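Local coordinates for protein putative oxygenase (Streptomyces viridochromogenes Tue57, PDB 4XAA) that probably acts as an iron(II)- and 2-oxoglutarate-dependent oxygenase, with a double-stranded beta-helix fold, in the biosynthesis of orthosomycin antibiotics, at residues 102-114 with 206-218. Residues are numbered along the deposited sequence; the frame is centred on the assembly and turned at random.
Sequences GPVVPTAYALVLK and WRRTIVIEYADPA
T107 and E213 meet where a beta bulge interrupts two otherwise regular antiparallel strands. T107 N donates to E213 O, E213 N donates in turn to A108 O (2.8 Å), and the register shifts by one residue. T107 OG1 also donates to E213 OE2 (3.0 Å), on the carboxylate's anti side, 34° out of its plane. Threonine suits this spot because its hydroxyl, on the first branch, reaches the carboxylate that E213's extended chain brings beside it; R128 gives the same OE2 a salt bridge.

Where strand 105-114 ends, K114 CB and CG both lie 3.7 Å from R207 CB, the two chains side by side. The bend at chi2 (-69°) leads CD off the extended R207, though CE still passes the edge of its guanidinium, near the plane. Lysine's aliphatic length thus packs on R207 while NZ reaches S198 OG and the carbonyls of A120 and G199.

Between bulge and K114, V112 CG2 lies alongside T209 CB (3.8 Å), beta-branched residues suiting extended backbone. On the reverse face I212 CD1 touches Y109 CD2 (3.6 Å); beyond the bulge P106 CB meets Y214 CE1 (3.9 Å).

These neighbouring strands belong to the major sheet of the double-stranded beta-helix, between strands 136-142 and 68-72. The face with V211 and E213 turns to the metal, V211's side chain about 7 Å from the nickel ion held by H125, D127 and H196; on the other, Y214 packs on helix 90-100.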
loop_
_atom_site.group_PDB
_atom_site.type_symbol
_atom_site.label_atom_id
_atom_site.label_comp_id
_atom_site.label_asym_id
_atom_site.label_seq_id
_atom_site.Cartn_x
_atom_site.Cartn_y
_atom_site.Cartn_z
ATOM N N GLY A 102 -0.430 -19.828 -1.965
ATOM C CA GLY A 102 0.775 -20.619 -1.758
ATOM C C GLY A 102 1.621 -19.924 -0.724
ATOM O O GLY A 102 1.252 -18.860 -0.253
ATOM N N PRO A 103 2.770 -20.508 -0.372
ATOM C CA PRO A 103 3.626 -19.889 0.640
ATOM C C PRO A 103 4.276 -18.595 0.138
ATOM O O PRO A 103 4.596 -18.455 -1.037
ATOM C CB PRO A 103 4.671 -20.964 0.902
ATOM C CG PRO A 103 4.797 -21.649 -0.424
ATOM C CD PRO A 103 3.376 -21.724 -0.936
ATOM N N VAL A 104 4.462 -17.646 1.044
ATOM C CA VAL A 104 5.041 -16.363 0.703
ATOM C C VAL A 104 6.044 -15.931 1.763
ATOM O O VAL A 104 5.991 -16.386 2.906
ATOM C CB VAL A 104 3.958 -15.256 0.549
ATOM C CG1 VAL A 104 3.053 -15.541 -0.645
ATOM C CG2 VAL A 104 3.136 -15.115 1.818
ATOM N N VAL A 105 6.963 -15.063 1.359
ATOM C CA VAL A 105 7.903 -14.438 2.272
ATOM C C VAL A 105 7.876 -12.930 2.018
ATOM O O VAL A 105 7.788 -12.501 0.872
ATOM C CB VAL A 105 9.331 -15.014 2.093
ATOM C CG1 VAL A 105 10.333 -14.204 2.864
ATOM C CG2 VAL A 105 9.384 -16.468 2.555
ATOM N N PRO A 106 7.907 -12.121 3.091
ATOM C CA PRO A 106 7.923 -10.665 2.905
ATOM C C PRO A 106 9.204 -10.210 2.200
ATOM O O PRO A 106 10.266 -10.742 2.501
ATOM C CB PRO A 106 7.862 -10.129 4.337
ATOM C CG PRO A 106 8.463 -11.238 5.171
ATOM C CD PRO A 106 7.967 -12.494 4.518
ATOM N N THR A 107 9.114 -9.250 1.284
ATOM C CA THR A 107 10.292 -8.846 0.539
ATOM C C THR A 107 10.589 -7.355 0.656
ATOM O O THR A 107 11.631 -6.894 0.203
ATOM C CB THR A 107 10.156 -9.220 -0.945
ATOM O OG1 THR A 107 8.910 -8.731 -1.445
ATOM C CG2 THR A 107 10.190 -10.736 -1.117
ATOM N N ALA A 108 9.682 -6.612 1.276
ATOM C CA ALA A 108 9.811 -5.159 1.376
ATOM C C ALA A 108 8.727 -4.580 2.270
ATOM O O ALA A 108 7.584 -5.027 2.268
ATOM C CB ALA A 108 9.749 -4.501 -0.014
ATOM N N TYR A 109 9.105 -3.560 3.018
ATOM C CA TYR A 109 8.224 -2.922 3.970
ATOM C C TYR A 109 8.317 -1.430 3.768
ATOM O O TYR A 109 9.414 -0.878 3.764
ATOM C CB TYR A 109 8.621 -3.258 5.412
ATOM C CG TYR A 109 8.769 -4.727 5.754
ATOM C CD1 TYR A 109 9.872 -5.451 5.330
ATOM C CD2 TYR A 109 7.830 -5.371 6.550
ATOM C CE1 TYR A 109 10.027 -6.786 5.652
ATOM C CE2 TYR A 109 7.977 -6.710 6.892
ATOM C CZ TYR A 109 9.079 -7.416 6.443
ATOM O OH TYR A 109 9.247 -8.745 6.774
ATOM N N ALA A 110 7.183 -0.762 3.642
ATOM C CA ALA A 110 7.222 0.679 3.484
ATOM C C ALA A 110 6.052 1.350 4.161
ATOM O O ALA A 110 4.957 0.792 4.263
ATOM C CB ALA A 110 7.265 1.067 1.980
ATOM N N LEU A 111 6.296 2.563 4.625
ATOM C CA LEU A 111 5.218 3.447 5.015
ATOM C C LEU A 111 5.026 4.487 3.913
ATOM O O LEU A 111 5.926 5.283 3.631
ATOM C CB LEU A 111 5.525 4.113 6.353
ATOM C CG LEU A 111 4.531 5.097 6.966
ATOM C CD1 LEU A 111 3.245 4.421 7.424
ATOM C CD2 LEU A 111 5.179 5.842 8.118
ATOM N N VAL A 112 3.865 4.454 3.265
ATOM C CA VAL A 112 3.515 5.495 2.319
ATOM C C VAL A 112 2.471 6.417 2.955
ATOM O O VAL A 112 1.689 6.009 3.837
ATOM C CB VAL A 112 3.017 4.911 0.995
ATOM C CG1 VAL A 112 3.849 3.685 0.643
ATOM C CG2 VAL A 112 1.561 4.546 1.090
ATOM N N LEU A 113 2.504 7.674 2.515
ATOM C CA LEU A 113 1.908 8.781 3.251
ATOM C C LEU A 113 1.333 9.828 2.353
ATOM O O LEU A 113 1.980 10.231 1.379
ATOM C CB LEU A 113 2.947 9.488 4.122
ATOM C CG LEU A 113 3.902 8.627 4.912
ATOM C CD1 LEU A 113 5.036 9.464 5.357
ATOM C CD2 LEU A 113 3.117 8.106 6.084
ATOM N N LYS A 114 0.146 10.300 2.721
ATOM C CA LYS A 114 -0.409 11.527 2.179
ATOM C C LYS A 114 -0.488 12.561 3.292
ATOM O O LYS A 114 -1.350 12.449 4.155
ATOM C CB LYS A 114 -1.797 11.290 1.591
ATOM C CG LYS A 114 -1.880 10.182 0.556
ATOM C CD LYS A 114 -1.155 10.542 -0.743
ATOM C CE LYS A 114 -1.276 9.394 -1.747
ATOM N NZ LYS A 114 -1.095 9.854 -3.145
ATOM N N TRP A 206 -4.614 13.026 7.078
ATOM C CA TRP A 206 -3.552 12.112 6.669
ATOM C C TRP A 206 -4.132 10.908 5.961
ATOM O O TRP A 206 -5.245 10.484 6.250
ATOM C CB TRP A 206 -2.731 11.631 7.870
ATOM C CG TRP A 206 -2.010 12.723 8.545
ATOM C CD1 TRP A 206 -2.509 13.564 9.493
ATOM C CD2 TRP A 206 -0.661 13.128 8.311
ATOM N NE1 TRP A 206 -1.547 14.467 9.870
ATOM C CE2 TRP A 206 -0.405 14.226 9.152
ATOM C CE3 TRP A 206 0.356 12.671 7.468
ATOM C CZ2 TRP A 206 0.824 14.873 9.181
ATOM C CZ3 TRP A 206 1.578 13.314 7.500
ATOM C CH2 TRP A 206 1.803 14.399 8.354
ATOM N N ARG A 207 -3.387 10.368 5.011
ATOM C CA ARG A 207 -3.593 8.984 4.649
ATOM C C ARG A 207 -2.271 8.258 4.918
ATOM O O ARG A 207 -1.256 8.547 4.291
ATOM C CB ARG A 207 -4.040 8.812 3.197
ATOM C CG ARG A 207 -4.321 7.334 2.878
ATOM C CD ARG A 207 -4.421 7.021 1.394
ATOM N NE ARG A 207 -4.446 5.573 1.168
ATOM C CZ ARG A 207 -3.713 4.938 0.252
ATOM N NH1 ARG A 207 -2.896 5.626 -0.539
ATOM N NH2 ARG A 207 -3.800 3.616 0.118
ATOM N N ARG A 208 -2.287 7.338 5.878
ATOM C CA ARG A 208 -1.104 6.587 6.231
ATOM C C ARG A 208 -1.346 5.112 5.984
ATOM O O ARG A 208 -2.357 4.564 6.403
ATOM C CB ARG A 208 -0.725 6.813 7.690
ATOM C CG ARG A 208 -0.713 8.267 8.140
ATOM C CD ARG A 208 -0.322 8.322 9.597
ATOM N NE ARG A 208 -0.757 9.520 10.307
ATOM C CZ ARG A 208 -1.992 9.721 10.749
ATOM N NH1 ARG A 208 -2.934 8.824 10.513
ATOM N NH2 ARG A 208 -2.288 10.831 11.411
ATOM N N THR A 209 -0.397 4.472 5.315
ATOM C CA THR A 209 -0.531 3.086 4.914
ATOM C C THR A 209 0.795 2.370 5.132
ATOM O O THR A 209 1.851 2.924 4.852
ATOM C CB THR A 209 -0.962 2.988 3.427
ATOM O OG1 THR A 209 -2.242 3.603 3.269
ATOM C CG2 THR A 209 -1.056 1.555 2.962
ATOM N N ILE A 210 0.740 1.154 5.658
ATOM C CA ILE A 210 1.910 0.283 5.686
ATOM C C ILE A 210 1.795 -0.726 4.549
ATOM O O ILE A 210 0.902 -1.562 4.554
ATOM C CB ILE A 210 2.055 -0.456 7.049
ATOM C CG1 ILE A 210 2.390 0.537 8.158
ATOM C CG2 ILE A 210 3.127 -1.527 6.989
ATOM C CD1 ILE A 210 2.344 -0.063 9.529
ATOM N N VAL A 211 2.686 -0.625 3.569
ATOM C CA VAL A 211 2.730 -1.567 2.448
ATOM C C VAL A 211 3.854 -2.596 2.636
ATOM O O VAL A 211 5.042 -2.242 2.779
ATOM C CB VAL A 211 2.945 -0.846 1.089
ATOM C CG1 VAL A 211 2.789 -1.816 -0.076
ATOM C CG2 VAL A 211 1.987 0.304 0.942
ATOM N N ILE A 212 3.468 -3.865 2.635
ATOM C CA ILE A 212 4.411 -4.960 2.764
ATOM C C ILE A 212 4.276 -5.827 1.524
ATOM O O ILE A 212 3.178 -6.172 1.103
ATOM C CB ILE A 212 4.166 -5.786 4.076
ATOM C CG1 ILE A 212 4.251 -4.885 5.309
ATOM C CG2 ILE A 212 5.161 -6.922 4.229
ATOM C CD1 ILE A 212 4.204 -5.650 6.635
ATOM N N GLU A 213 5.391 -6.157 0.900
ATOM C CA GLU A 213 5.310 -7.012 -0.270
ATOM C C GLU A 213 5.601 -8.459 0.099
ATOM O O GLU A 213 6.592 -8.734 0.762
ATOM C CB GLU A 213 6.272 -6.534 -1.345
ATOM C CG GLU A 213 6.267 -7.390 -2.586
ATOM C CD GLU A 213 7.155 -6.818 -3.671
ATOM O OE1 GLU A 213 6.857 -5.700 -4.153
ATOM O OE2 GLU A 213 8.153 -7.475 -4.032
ATOM N N TYR A 214 4.723 -9.368 -0.316
ATOM C CA TYR A 214 4.911 -10.791 -0.066
ATOM C C TYR A 214 5.045 -11.535 -1.370
ATOM O O TYR A 214 4.304 -11.265 -2.322
ATOM C CB TYR A 214 3.749 -11.391 0.741
ATOM C CG TYR A 214 3.584 -10.791 2.113
ATOM C CD1 TYR A 214 4.163 -11.386 3.243
ATOM C CD2 TYR A 214 2.856 -9.623 2.283
ATOM C CE1 TYR A 214 4.002 -10.820 4.498
ATOM C CE2 TYR A 214 2.697 -9.055 3.517
ATOM C CZ TYR A 214 3.265 -9.651 4.617
ATOM O OH TYR A 214 3.090 -9.046 5.830
ATOM N N ALA A 215 5.957 -12.505 -1.396
ATOM C CA ALA A 215 6.300 -13.164 -2.646
ATOM C C ALA A 215 6.423 -14.665 -2.528
ATOM O O ALA A 215 6.930 -15.174 -1.540
ATOM C CB ALA A 215 7.612 -12.588 -3.193
ATOM N N ASP A 216 5.947 -15.363 -3.553
ATOM C CA ASP A 216 6.345 -16.733 -3.799
ATOM C C ASP A 216 7.865 -16.765 -3.702
ATOM O O ASP A 216 8.527 -16.050 -4.443
ATOM C CB ASP A 216 5.870 -17.193 -5.181
ATOM C CG ASP A 216 6.221 -18.650 -5.481
ATOM O OD1 ASP A 216 7.087 -19.239 -4.807
ATOM O OD2 ASP A 216 5.624 -19.217 -6.411
ATOM N N PRO A 217 8.415 -17.589 -2.795
ATOM C CA PRO A 217 9.871 -17.661 -2.569
ATOM C C PRO A 217 10.651 -18.083 -3.815
ATOM O O PRO A 217 11.814 -17.754 -3.915
ATOM C CB PRO A 217 10.013 -18.708 -1.445
ATOM C CG PRO A 217 8.678 -18.753 -0.799
ATOM C CD PRO A 217 7.672 -18.470 -1.876
ATOM N N ALA A 218 10.010 -18.769 -4.759
ATOM C CA ALA A 218 10.673 -19.142 -6.011
ATOM C C ALA A 218 10.738 -17.982 -7.009
ATOM O O ALA A 218 11.383 -18.088 -8.043
ATOM C CB ALA A 218 9.971 -20.328 -6.642
#